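Local coordinates for O-ureido-L-serine synthase (Streptomyces lavendulae, PDB 3X44), which uses pyridoxal 5'-phosphate to add hydroxyurea to O-acetyl-L-serine, giving the O-ureido-L-serine needed for the antibiotic D-cycloserine, and also makes L-cysteine from sulfide, at residues S6-I11 and L46-V51; K111-P116 and N125-E130; E159-F164 and R190-E195; S204-L209 and S215-Q220. The protein carries 1 engineered substitution. One frame throughout, in Å; residues are numbered along the deposited sequence.

From the N terminus, contact 1 comes first: helix 43-56 comes back against the 3-10 turn in 6-11, closing a loop that contains strands 16-18 and 28-33. Contact 2 closes a much shorter loop, in which helix 120-135 folds back on strand 111-115, the outermost strand within this chain of the four-stranded parallel sheet. Contact 3 then joins the C-terminal ends of helices 147-164 and 180-192 around strand 171-174 of the larger sheet. Last, contact 4 opens just after strand 197-203 and closes a short loop at 215-220, which carries a ligand-pocket residue. The four follow one another in series, with none nested or crossed; contacts 1, 2 and 3 also touch a second subunit.

Contact 1: S6-I11 and L46-V51; sequences SILDTI and LALSVV
Leu48 reaches out from helix 43-56 and puts its branched end between Leu8 and Ile11. The closer packing is on the Ile11 side, where the single methyl CD1 of Ile11 sits 4.0 Å from CB of Leu48 and 4.1 Å from its CD2. With CG anti to the backbone N (chi1 177°), the branch is carried toward the turn, and chi2 (68°) parts its methyls: CD2 goes to Ile11, and CD1 meets CD1 of Leu8 at 4.1 Å. The Leu8 side is thinner: one methyl-to-methyl touch, with Leu48 CD2 also 4.1 Å from Leu8 O, and helix 73-85 adds to it through Ala84 and Arg85. This is plain apolar packing of an N-terminal 3-10 turn on the helix that, in this fold type II PLP enzyme, starts at the cofactor-lysine position, here the engineered Ala43. The turn is shaped by its own polar groups. Ser6 OG accepts from Leu8 N at 3.1 Å, an ST turn, and Ile7 O takes both Thr10 N and Thr10 OG1, the latter at 2.7 Å and in the carbonyl plane. Away from the leucines the turn has a more open side, where the partly exposed Asp9 receives Ser6 N on OD2 from above the carboxylate plane, 48° out of it.

Contact 2: K111-P116 and N125-E130; sequences KLVLFP and NLIADE
Ile127 lays its two branches against the strand, CD1 over the root of Phe115 and CG2 against Val113. Strand 111-115 is the outermost strand within this chain of the four-stranded parallel sheet, and helix 120-135 packs back onto it as the next element in the chain, the strand-then-helix step of an alpha/beta domain. Val113 and Phe115, two residues apart, both point to the helix, while Leu114 between them points away. From the helix, Ile127 alone makes the touching contacts. Its CG1 lies anti to the carbonyl carbon (chi1 -70°), which carries CD1 forward to Phe115 and leaves CG2 for the valine, whose CG1 it meets at 4.2 Å. Phe115 holds its ring between its own backbone N and carbonyl carbon (chi1 71°), and CD1 of Ile127 comes at that ring obliquely. On the neighbouring strand 88-94, Val90 packs on Val113 and Val92 on Phe115. A second subunit joins in: Leu112 N hydrogen-bonds to OD2 of its Asp311, and its Trp314 makes a cation-pi contact with Lys111. Within the contact the tightest approach is at the start of the phenylalanine side chain, where Ile127 CD1 is 3.5 Å from Phe115 CB and 3.9 Å from Phe115 CG.

Contact 3: E159-F164 and R190-E195; sequences EILADF and RVARPE
Leu161 and Arg193 run alongside each other in opposite directions, the leucine reaching out from helix 147-164 as the arginine reaches back toward it. Leu161 CD2 therefore lies against the aliphatic part of the arginine, 3.6 Å from CD and 3.7 Å from CG of Arg193. The same isobutyl end also touches Ala192, with Leu161 CD2 4.1 Å from Ala192 CB and CD1 scarcely farther, so both methyls meet the last helical turn of 180-192. Arg193 is the first residue to leave that helix. Its chain bends at chi3 (58°), turning the guanidinium past the leucine toward the backbone at the C-terminal end of helix 147-164. There NH1 gives a hydrogen bond of 2.8 Å to Phe164 O. The oxygen lies almost in the guanidinium plane, but the donor stands above the carbonyl plane, 63° out of it, and the N-H...O angle is only 132°. A water also sits at the guanidinium edge: it accepts from Arg193 NH1 at 2.9 Å and donates to Leu161 O at 2.6 Å. Phe164 sends its ring off the other way, edge-to-face with Tyr30. In the fold, the contact joins the ends of two successive helices around strand 171-174, and Ser158 and Met188 of a third subunit pack on it. The cation thus serves two carbonyls directly, Phe164 O from NH1 and Lys167 O from NH2, and a third, Leu161 O, through the water. Its charge would probably suit the negative end of the helix dipole, with Glu154 of the third subunit adding a long, weak ion pair to NH1, while its methylenes complete an apolar contact.

Contact 4: S204-L209 and S215-Q220; sequences SNAAML and SPHQIQ
Asn205, His217 and Ala206 supply most of the buried surface. The amide of Asn205 comes across the start of the histidine at about a right angle, with ND2 3.4 Å from His217 CB and OD1 3.8 Å from that same carbon; the amide and imidazole planes are 69° apart. Ala206 meets the ring itself, its CB approaching His217 CD2 obliquely at 3.8 Å. His217 is also tied down within its own loop: ND1 accepts from Ile219 N at 3.1 Å, the donor tilted 21° from the ring plane, and Ile219 centres an inverse gamma turn. NE2 makes a weak hydrogen bond with Leu222 O. At the outer end a water joins the segments, donating to Asn205 O at 3.0 Å and lying 3.2 Å from Ser215 OG. The contact thus fastens the chain after strand 197-203 to the loop that carries Gln220, which touches the bound O-ureido-L-serine adduct of the cofactor. Glu244 OE2 accepts from Gln218 N and, weakly, from Asn205 ND2. Direct contact between the segments is by van der Waals touch, so polar linkage runs through the water and Glu244, while the histidine ring is held by bonds within its own loop.

Contact 1: S6-I11 and L46-V51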
loop_
_atom_site.group_PDB
_atom_site.type_symbol
_atom_site.label_atom_id
_atom_site.label_comp_id
_atom_site.label_asym_id
_atom_site.label_seq_id
_atom_site.Cartn_x
_atom_site.Cartn_y
_atom_site.Cartn_z
ATOM N N SER A 6 7.190 -14.198 3.708
ATOM C CA SER A 6 7.372 -14.416 5.137
ATOM C C SER A 6 6.607 -13.390 5.952
ATOM O O SER A 6 6.350 -12.281 5.487
ATOM C CB SER A 6 8.859 -14.339 5.504
ATOM O OG SER A 6 9.047 -14.325 6.911
ATOM N N ILE A 7 6.253 -13.774 7.173
ATOM C CA ILE A 7 5.532 -12.889 8.083
ATOM C C ILE A 7 6.423 -11.691 8.426
ATOM O O ILE A 7 5.936 -10.599 8.734
ATOM C CB ILE A 7 5.132 -13.642 9.383
ATOM C CG1 ILE A 7 4.309 -12.721 10.291
ATOM C CG2 ILE A 7 6.374 -14.131 10.117
ATOM C CD1 ILE A 7 2.894 -12.477 9.786
ATOM N N LEU A 8 7.736 -11.891 8.343
ATOM C CA LEU A 8 8.678 -10.815 8.651
ATOM C C LEU A 8 8.651 -9.718 7.586
ATOM O O LEU A 8 9.204 -8.635 7.791
ATOM C CB LEU A 8 10.103 -11.366 8.781
ATOM C CG LEU A 8 10.348 -12.577 9.693
ATOM C CD1 LEU A 8 11.854 -12.829 9.810
ATOM C CD2 LEU A 8 9.732 -12.343 11.067
ATOM N N ASP A 9 8.015 -9.996 6.449
ATOM C CA ASP A 9 7.942 -9.009 5.375
ATOM C C ASP A 9 6.814 -8.005 5.622
ATOM O O ASP A 9 6.600 -7.086 4.829
ATOM C CB ASP A 9 7.744 -9.704 4.017
ATOM C CG ASP A 9 8.909 -10.616 3.653
ATOM O OD1 ASP A 9 10.047 -10.335 4.085
ATOM O OD2 ASP A 9 8.688 -11.620 2.942
ATOM N N THR A 10 6.098 -8.184 6.730
ATOM C CA THR A 10 5.004 -7.284 7.083
ATOM C C THR A 10 5.445 -6.336 8.182
ATOM O O THR A 10 4.653 -5.547 8.687
ATOM C CB THR A 10 3.764 -8.051 7.581
ATOM O OG1 THR A 10 4.040 -8.628 8.864
ATOM C CG2 THR A 10 3.380 -9.146 6.592
ATOM N N ILE A 11 6.717 -6.423 8.557
ATOM C CA ILE A 11 7.247 -5.556 9.596
ATOM C C ILE A 11 7.441 -4.128 9.072
ATOM O O ILE A 11 7.935 -3.919 7.962
ATOM C CB ILE A 11 8.592 -6.106 10.140
ATOM C CG1 ILE A 11 8.321 -7.305 11.057
ATOM C CG2 ILE A 11 9.349 -5.009 10.889
ATOM C CD1 ILE A 11 9.563 -8.050 11.510
ATOM N N LEU A 46 13.667 -3.568 15.449
ATOM C CA LEU A 46 14.989 -3.820 15.989
ATOM C C LEU A 46 15.352 -5.296 15.836
ATOM O O LEU A 46 16.447 -5.629 15.385
ATOM C CB LEU A 46 15.016 -3.422 17.467
ATOM C CG LEU A 46 16.271 -3.663 18.306
ATOM C CD1 LEU A 46 16.259 -2.708 19.490
ATOM C CD2 LEU A 46 16.311 -5.102 18.797
ATOM N N ALA A 47 14.423 -6.176 16.206
ATOM C CA ALA A 47 14.656 -7.612 16.130
ATOM C C ALA A 47 15.075 -8.071 14.742
ATOM O O ALA A 47 16.035 -8.823 14.598
ATOM C CB ALA A 47 13.412 -8.364 16.578
ATOM N N LEU A 48 14.345 -7.621 13.729
ATOM C CA LEU A 48 14.643 -7.983 12.348
ATOM C C LEU A 48 15.990 -7.402 11.926
ATOM O O LEU A 48 16.820 -8.086 11.323
ATOM C CB LEU A 48 13.548 -7.447 11.420
ATOM C CG LEU A 48 13.748 -7.679 9.923
ATOM C CD1 LEU A 48 13.640 -9.165 9.621
ATOM C CD2 LEU A 48 12.714 -6.892 9.141
ATOM N N SER A 49 16.199 -6.133 12.260
ATOM C CA SER A 49 17.421 -5.448 11.895
ATOM C C SER A 49 18.681 -6.087 12.447
ATOM O O SER A 49 19.630 -6.326 11.706
ATOM C CB SER A 49 17.371 -3.992 12.341
ATOM O OG SER A 49 18.490 -3.296 11.824
ATOM N N VAL A 50 18.691 -6.350 13.749
ATOM C CA VAL A 50 19.849 -6.946 14.395
ATOM C C VAL A 50 20.157 -8.331 13.827
ATOM O O VAL A 50 21.318 -8.672 13.590
ATOM C CB VAL A 50 19.634 -7.054 15.924
ATOM C CG1 VAL A 50 20.794 -7.802 16.558
ATOM C CG2 VAL A 50 19.500 -5.650 16.534
ATOM N N VAL A 51 19.111 -9.116 13.604
ATOM C CA VAL A 51 19.255 -10.463 13.062
ATOM C C VAL A 51 19.778 -10.438 11.621
ATOM O O VAL A 51 20.710 -11.169 11.277
ATOM C CB VAL A 51 17.902 -11.213 13.112
ATOM C CG1 VAL A 51 17.933 -12.439 12.215
ATOM C CG2 VAL A 51 17.604 -11.612 14.539
#

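Contact 2: K111-P116 and N125-E130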
loop_
_atom_site.group_PDB
_atom_site.type_symbol
_atom_site.label_atom_id
_atom_site.label_comp_id
_atom_site.label_asym_id
_atom_site.label_seq_id
_atom_site.Cartn_x
_atom_site.Cartn_y
_atom_site.Cartn_z
ATOM N N LYS A 111 13.045 -18.922 25.338
ATOM C CA LYS A 111 13.377 -19.410 26.667
ATOM C C LYS A 111 13.311 -18.184 27.562
ATOM O O LYS A 111 13.420 -17.061 27.074
ATOM C CB LYS A 111 14.783 -20.014 26.689
ATOM C CG LYS A 111 14.893 -21.366 25.989
ATOM C CD LYS A 111 14.211 -22.469 26.794
ATOM C CE LYS A 111 13.873 -23.666 25.915
ATOM N NZ LYS A 111 13.333 -24.813 26.704
ATOM N N LEU A 112 13.146 -18.405 28.861
ATOM C CA LEU A 112 13.014 -17.316 29.822
ATOM C C LEU A 112 13.953 -17.392 31.026
ATOM O O LEU A 112 13.994 -18.398 31.733
ATOM C CB LEU A 112 11.566 -17.283 30.314
ATOM C CG LEU A 112 11.042 -16.103 31.124
ATOM C CD1 LEU A 112 11.303 -14.798 30.395
ATOM C CD2 LEU A 112 9.555 -16.301 31.346
ATOM N N VAL A 113 14.709 -16.319 31.245
ATOM C CA VAL A 113 15.624 -16.222 32.378
ATOM C C VAL A 113 15.203 -14.967 33.135
ATOM O O VAL A 113 15.417 -13.846 32.670
ATOM C CB VAL A 113 17.110 -16.072 31.925
ATOM C CG1 VAL A 113 18.000 -15.806 33.127
ATOM C CG2 VAL A 113 17.577 -17.331 31.209
ATOM N N LEU A 114 14.581 -15.152 34.291
ATOM C CA LEU A 114 14.129 -14.017 35.079
ATOM C C LEU A 114 15.157 -13.623 36.132
ATOM O O LEU A 114 15.998 -14.430 36.527
ATOM C CB LEU A 114 12.793 -14.343 35.753
ATOM C CG LEU A 114 11.678 -14.851 34.831
ATOM C CD1 LEU A 114 10.413 -15.134 35.645
ATOM C CD2 LEU A 114 11.410 -13.822 33.746
ATOM N N PHE A 115 15.086 -12.373 36.570
ATOM C CA PHE A 115 15.986 -11.854 37.593
ATOM C C PHE A 115 15.262 -10.748 38.351
ATOM O O PHE A 115 14.313 -10.150 37.837
ATOM C CB PHE A 115 17.287 -11.319 36.967
ATOM C CG PHE A 115 17.122 -10.042 36.179
ATOM C CD1 PHE A 115 16.843 -10.081 34.813
ATOM C CD2 PHE A 115 17.269 -8.797 36.798
ATOM C CE1 PHE A 115 16.710 -8.897 34.066
ATOM C CE2 PHE A 115 17.137 -7.603 36.063
ATOM C CZ PHE A 115 16.857 -7.657 34.695
ATOM N N PRO A 116 15.693 -10.470 39.590
ATOM C CA PRO A 116 15.057 -9.421 40.398
ATOM C C PRO A 116 14.977 -8.085 39.656
ATOM O O PRO A 116 15.991 -7.424 39.420
ATOM C CB PRO A 116 15.929 -9.360 41.655
ATOM C CG PRO A 116 16.529 -10.749 41.751
ATOM C CD PRO A 116 16.796 -11.130 40.313
ATOM N N ASN A 125 21.728 -7.120 31.664
ATOM C CA ASN A 125 22.740 -7.200 30.617
ATOM C C ASN A 125 23.930 -8.033 31.066
ATOM O O ASN A 125 24.538 -8.754 30.275
ATOM C CB ASN A 125 23.215 -5.798 30.234
ATOM C CG ASN A 125 22.210 -5.063 29.381
ATOM O OD1 ASN A 125 21.285 -5.672 28.825
ATOM N ND2 ASN A 125 22.380 -3.750 29.267
ATOM N N LEU A 126 24.266 -7.920 32.342
ATOM C CA LEU A 126 25.383 -8.670 32.878
ATOM C C LEU A 126 25.062 -10.151 32.803
ATOM O O LEU A 126 25.908 -10.956 32.421
ATOM C CB LEU A 126 25.655 -8.247 34.317
ATOM C CG LEU A 126 26.593 -7.036 34.363
ATOM C CD1 LEU A 126 26.543 -6.373 35.731
ATOM C CD2 LEU A 126 28.013 -7.491 34.033
ATOM N N ILE A 127 23.829 -10.508 33.149
ATOM C CA ILE A 127 23.417 -11.906 33.104
ATOM C C ILE A 127 23.465 -12.385 31.661
ATOM O O ILE A 127 24.004 -13.449 31.363
ATOM C CB ILE A 127 21.982 -12.098 33.651
ATOM C CG1 ILE A 127 21.969 -11.859 35.161
ATOM C CG2 ILE A 127 21.487 -13.509 33.349
ATOM C CD1 ILE A 127 20.576 -11.779 35.754
ATOM N N ALA A 128 22.900 -11.587 30.766
ATOM C CA ALA A 128 22.891 -11.919 29.348
ATOM C C ALA A 128 24.326 -12.120 28.845
ATOM O O ALA A 128 24.611 -13.067 28.114
ATOM C CB ALA A 128 22.215 -10.810 28.567
ATOM N N ASP A 129 25.226 -11.229 29.251
ATOM C CA ASP A 129 26.620 -11.310 28.829
ATOM C C ASP A 129 27.285 -12.577 29.357
ATOM O O ASP A 129 28.009 -13.259 28.632
ATOM C CB ASP A 129 27.392 -10.075 29.317
ATOM C CG ASP A 129 27.054 -8.819 28.520
ATOM O OD1 ASP A 129 27.338 -7.707 29.011
ATOM O OD2 ASP A 129 26.506 -8.939 27.406
ATOM N N GLU A 130 27.033 -12.883 30.623
ATOM C CA GLU A 130 27.600 -14.063 31.255
ATOM C C GLU A 130 27.135 -15.343 30.565
ATOM O O GLU A 130 27.927 -16.267 30.358
ATOM C CB GLU A 130 27.219 -14.100 32.739
ATOM C CG GLU A 130 28.042 -13.145 33.609
ATOM C CD GLU A 130 27.584 -13.109 35.065
ATOM O OE1 GLU A 130 26.620 -13.827 35.423
ATOM O OE2 GLU A 130 28.193 -12.354 35.854
#

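Contact 3: E159-F164 and R190-E195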
loop_
_atom_site.group_PDB
_atom_site.type_symbol
_atom_site.label_atom_id
_atom_site.label_comp_id
_atom_site.label_asym_id
_atom_site.label_seq_id
_atom_site.Cartn_x
_atom_site.Cartn_y
_atom_site.Cartn_z
ATOM N N GLU A 159 8.785 6.575 6.897
ATOM C CA GLU A 159 7.324 6.505 6.882
ATOM C C GLU A 159 6.751 7.824 7.404
ATOM O O GLU A 159 5.773 8.352 6.866
ATOM C CB GLU A 159 6.843 5.351 7.772
ATOM C CG GLU A 159 7.262 3.974 7.281
ATOM C CD GLU A 159 7.283 2.941 8.389
ATOM O OE1 GLU A 159 6.477 3.063 9.337
ATOM O OE2 GLU A 159 8.106 2.008 8.310
ATOM N N ILE A 160 7.373 8.346 8.458
ATOM C CA ILE A 160 6.937 9.599 9.062
ATOM C C ILE A 160 7.104 10.754 8.073
ATOM O O ILE A 160 6.175 11.524 7.845
ATOM C CB ILE A 160 7.738 9.895 10.357
ATOM C CG1 ILE A 160 7.282 8.946 11.473
ATOM C CG2 ILE A 160 7.550 11.363 10.777
ATOM C CD1 ILE A 160 8.171 8.957 12.729
ATOM N N LEU A 161 8.288 10.865 7.474
ATOM C CA LEU A 161 8.557 11.936 6.524
ATOM C C LEU A 161 7.690 11.860 5.273
ATOM O O LEU A 161 7.250 12.892 4.757
ATOM C CB LEU A 161 10.030 11.933 6.129
ATOM C CG LEU A 161 10.990 12.401 7.228
ATOM C CD1 LEU A 161 12.418 12.000 6.870
ATOM C CD2 LEU A 161 10.872 13.918 7.389
ATOM N N ALA A 162 7.447 10.644 4.790
ATOM C CA ALA A 162 6.620 10.453 3.601
ATOM C C ALA A 162 5.187 10.889 3.880
ATOM O O ALA A 162 4.566 11.576 3.068
ATOM C CB ALA A 162 6.637 8.982 3.167
ATOM N N ASP A 163 4.666 10.492 5.036
ATOM C CA ASP A 163 3.300 10.836 5.411
ATOM C C ASP A 163 3.097 12.335 5.610
ATOM O O ASP A 163 2.028 12.867 5.310
ATOM C CB ASP A 163 2.905 10.103 6.693
ATOM C CG ASP A 163 2.407 8.698 6.434
ATOM O OD1 ASP A 163 2.204 8.331 5.261
ATOM O OD2 ASP A 163 2.215 7.956 7.412
ATOM N N PHE A 164 4.122 13.015 6.114
ATOM C CA PHE A 164 4.017 14.446 6.361
ATOM C C PHE A 164 4.635 15.333 5.290
ATOM O O PHE A 164 4.674 16.553 5.444
ATOM C CB PHE A 164 4.623 14.782 7.726
ATOM C CG PHE A 164 3.680 14.543 8.873
ATOM C CD1 PHE A 164 3.795 13.403 9.657
ATOM C CD2 PHE A 164 2.652 15.443 9.145
ATOM C CE1 PHE A 164 2.899 13.157 10.694
ATOM C CE2 PHE A 164 1.748 15.210 10.180
ATOM C CZ PHE A 164 1.872 14.065 10.955
ATOM N N ARG A 190 16.522 15.755 11.730
ATOM C CA ARG A 190 17.515 16.825 11.781
ATOM C C ARG A 190 17.922 17.289 10.387
ATOM O O ARG A 190 18.058 18.484 10.135
ATOM C CB ARG A 190 18.770 16.365 12.546
ATOM C CG ARG A 190 19.496 17.491 13.293
ATOM C CD ARG A 190 21.014 17.286 13.410
ATOM N NE ARG A 190 21.431 15.895 13.601
ATOM C CZ ARG A 190 21.848 15.379 14.757
ATOM N NH1 ARG A 190 21.909 16.130 15.850
ATOM N NH2 ARG A 190 22.237 14.114 14.818
ATOM N N VAL A 191 18.103 16.337 9.479
ATOM C CA VAL A 191 18.515 16.654 8.119
ATOM C C VAL A 191 17.384 17.167 7.228
ATOM O O VAL A 191 17.540 18.167 6.519
ATOM C CB VAL A 191 19.150 15.417 7.447
ATOM C CG1 VAL A 191 19.675 15.775 6.064
ATOM C CG2 VAL A 191 20.264 14.874 8.326
ATOM N N ALA A 192 16.241 16.500 7.270
ATOM C CA ALA A 192 15.121 16.890 6.413
ATOM C C ALA A 192 14.174 17.960 6.970
ATOM O O ALA A 192 13.732 18.833 6.226
ATOM C CB ALA A 192 14.321 15.638 6.007
ATOM N N ARG A 193 13.850 17.895 8.259
ATOM C CA ARG A 193 12.945 18.874 8.851
ATOM C C ARG A 193 13.458 19.378 10.200
ATOM O O ARG A 193 12.856 19.122 11.247
ATOM C CB ARG A 193 11.538 18.270 9.003
ATOM C CG ARG A 193 11.014 17.585 7.728
ATOM C CD ARG A 193 9.527 17.202 7.823
ATOM N NE ARG A 193 8.684 18.368 8.093
ATOM C CZ ARG A 193 7.425 18.511 7.685
ATOM N NH1 ARG A 193 6.829 17.556 6.975
ATOM N NH2 ARG A 193 6.762 19.620 7.985
ATOM N N PRO A 194 14.580 20.121 10.184
ATOM C CA PRO A 194 15.185 20.667 11.403
ATOM C C PRO A 194 14.266 21.571 12.220
ATOM O O PRO A 194 14.542 21.847 13.386
ATOM C CB PRO A 194 16.425 21.410 10.898
ATOM C CG PRO A 194 16.172 21.660 9.456
ATOM C CD PRO A 194 15.341 20.500 8.981
ATOM N N GLU A 195 13.174 22.027 11.615
ATOM C CA GLU A 195 12.229 22.893 12.312
ATOM C C GLU A 195 11.396 22.120 13.329
ATOM O O GLU A 195 10.940 22.687 14.326
ATOM C CB GLU A 195 11.296 23.577 11.313
ATOM C CG GLU A 195 11.707 24.992 10.959
ATOM C CD GLU A 195 12.632 25.040 9.761
ATOM O OE1 GLU A 195 13.234 23.993 9.431
ATOM O OE2 GLU A 195 12.759 26.122 9.148
HETATM O O HOH W 1 7.989 15.199 5.684
#

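Contact 4: S204-L209 and S215-Q220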
loop_
_atom_site.group_PDB
_atom_site.type_symbol
_atom_site.label_atom_id
_atom_site.label_comp_id
_atom_site.label_asym_id
_atom_site.label_seq_id
_atom_site.Cartn_x
_atom_site.Cartn_y
_atom_site.Cartn_z
ATOM N N SER A 204 8.607 10.279 35.357
ATOM C CA SER A 204 8.856 11.210 36.455
ATOM C C SER A 204 9.808 10.602 37.479
ATOM O O SER A 204 10.639 11.301 38.056
ATOM C CB SER A 204 7.547 11.564 37.170
ATOM O OG SER A 204 6.670 12.295 36.332
ATOM N N ASN A 205 9.672 9.297 37.700
ATOM C CA ASN A 205 10.497 8.597 38.681
ATOM C C ASN A 205 11.751 7.923 38.120
ATOM O O ASN A 205 12.421 7.168 38.823
ATOM C CB ASN A 205 9.648 7.564 39.439
ATOM C CG ASN A 205 8.691 6.795 38.534
ATOM O OD1 ASN A 205 8.475 7.154 37.377
ATOM N ND2 ASN A 205 8.107 5.727 39.070
ATOM N N ALA A 206 12.080 8.197 36.864
ATOM C CA ALA A 206 13.272 7.596 36.273
ATOM C C ALA A 206 13.929 8.540 35.276
ATOM O O ALA A 206 14.239 8.159 34.143
ATOM C CB ALA A 206 12.914 6.270 35.602
ATOM N N ALA A 207 14.138 9.780 35.708
ATOM C CA ALA A 207 14.767 10.791 34.864
ATOM C C ALA A 207 16.277 10.572 34.891
ATOM O O ALA A 207 17.028 11.347 35.492
ATOM C CB ALA A 207 14.420 12.179 35.371
ATOM N N MET A 208 16.702 9.493 34.244
ATOM C CA MET A 208 18.108 9.114 34.172
ATOM C C MET A 208 18.952 10.107 33.373
ATOM O O MET A 208 20.034 10.499 33.803
ATOM C CB MET A 208 18.224 7.713 33.555
ATOM C CG MET A 208 19.608 7.082 33.639
ATOM S SD MET A 208 20.089 6.690 35.331
ATOM C CE MET A 208 21.382 7.857 35.582
ATOM N N LEU A 209 18.457 10.513 32.211
ATOM C CA LEU A 209 19.185 11.441 31.353
ATOM C C LEU A 209 19.147 12.881 31.852
ATOM O O LEU A 209 20.149 13.595 31.784
ATOM C CB LEU A 209 18.624 11.380 29.932
ATOM C CG LEU A 209 19.353 12.147 28.829
ATOM C CD1 LEU A 209 20.809 11.686 28.737
ATOM C CD2 LEU A 209 18.636 11.912 27.509
ATOM N N SER A 215 14.622 4.494 39.292
ATOM C CA SER A 215 13.885 3.718 40.263
ATOM C C SER A 215 12.976 2.812 39.457
ATOM O O SER A 215 12.551 3.174 38.368
ATOM C CB SER A 215 13.034 4.634 41.144
ATOM O OG SER A 215 13.799 5.182 42.202
ATOM N N PRO A 216 12.714 1.596 39.951
ATOM C CA PRO A 216 11.819 0.738 39.172
ATOM C C PRO A 216 10.540 1.559 38.955
ATOM O O PRO A 216 10.095 2.260 39.863
ATOM C CB PRO A 216 11.589 -0.467 40.084
ATOM C CG PRO A 216 12.791 -0.503 40.975
ATOM C CD PRO A 216 13.211 0.938 41.172
ATOM N N HIS A 217 9.967 1.496 37.759
ATOM C CA HIS A 217 8.764 2.270 37.462
ATOM C C HIS A 217 7.763 1.438 36.670
ATOM O O HIS A 217 8.072 0.326 36.239
ATOM C CB HIS A 217 9.136 3.522 36.670
ATOM C CG HIS A 217 9.818 3.219 35.374
ATOM N ND1 HIS A 217 9.132 3.104 34.184
ATOM C CD2 HIS A 217 11.110 2.931 35.094
ATOM C CE1 HIS A 217 9.973 2.755 33.228
ATOM N NE2 HIS A 217 11.180 2.643 33.754
ATOM N N GLN A 218 6.573 1.995 36.456
ATOM C CA GLN A 218 5.518 1.275 35.759
ATOM C C GLN A 218 5.348 1.520 34.263
ATOM O O GLN A 218 4.456 0.940 33.644
ATOM C CB GLN A 218 4.194 1.525 36.473
ATOM C CG GLN A 218 4.278 1.222 37.955
ATOM C CD GLN A 218 2.927 0.991 38.584
ATOM O OE1 GLN A 218 2.325 -0.071 38.417
ATOM N NE2 GLN A 218 2.441 1.986 39.314
ATOM N N ILE A 219 6.177 2.370 33.668
ATOM C CA ILE A 219 6.026 2.593 32.234
ATOM C C ILE A 219 6.927 1.612 31.491
ATOM O O ILE A 219 7.920 1.985 30.866
ATOM C CB ILE A 219 6.341 4.049 31.826
ATOM C CG1 ILE A 219 5.595 5.022 32.741
ATOM C CG2 ILE A 219 5.868 4.286 30.411
ATOM C CD1 ILE A 219 5.847 6.488 32.436
ATOM N N GLN A 220 6.537 0.344 31.577
ATOM C CA GLN A 220 7.254 -0.772 30.976
ATOM C C GLN A 220 7.819 -0.492 29.593
ATOM O O GLN A 220 7.103 -0.077 28.683
ATOM C CB GLN A 220 6.342 -2.008 30.944
ATOM C CG GLN A 220 5.609 -2.248 32.262
ATOM C CD GLN A 220 5.290 -3.714 32.531
ATOM O OE1 GLN A 220 5.834 -4.612 31.892
ATOM N NE2 GLN A 220 4.400 -3.957 33.483
HETATM O O HOH W 2 13.932 8.199 41.252
#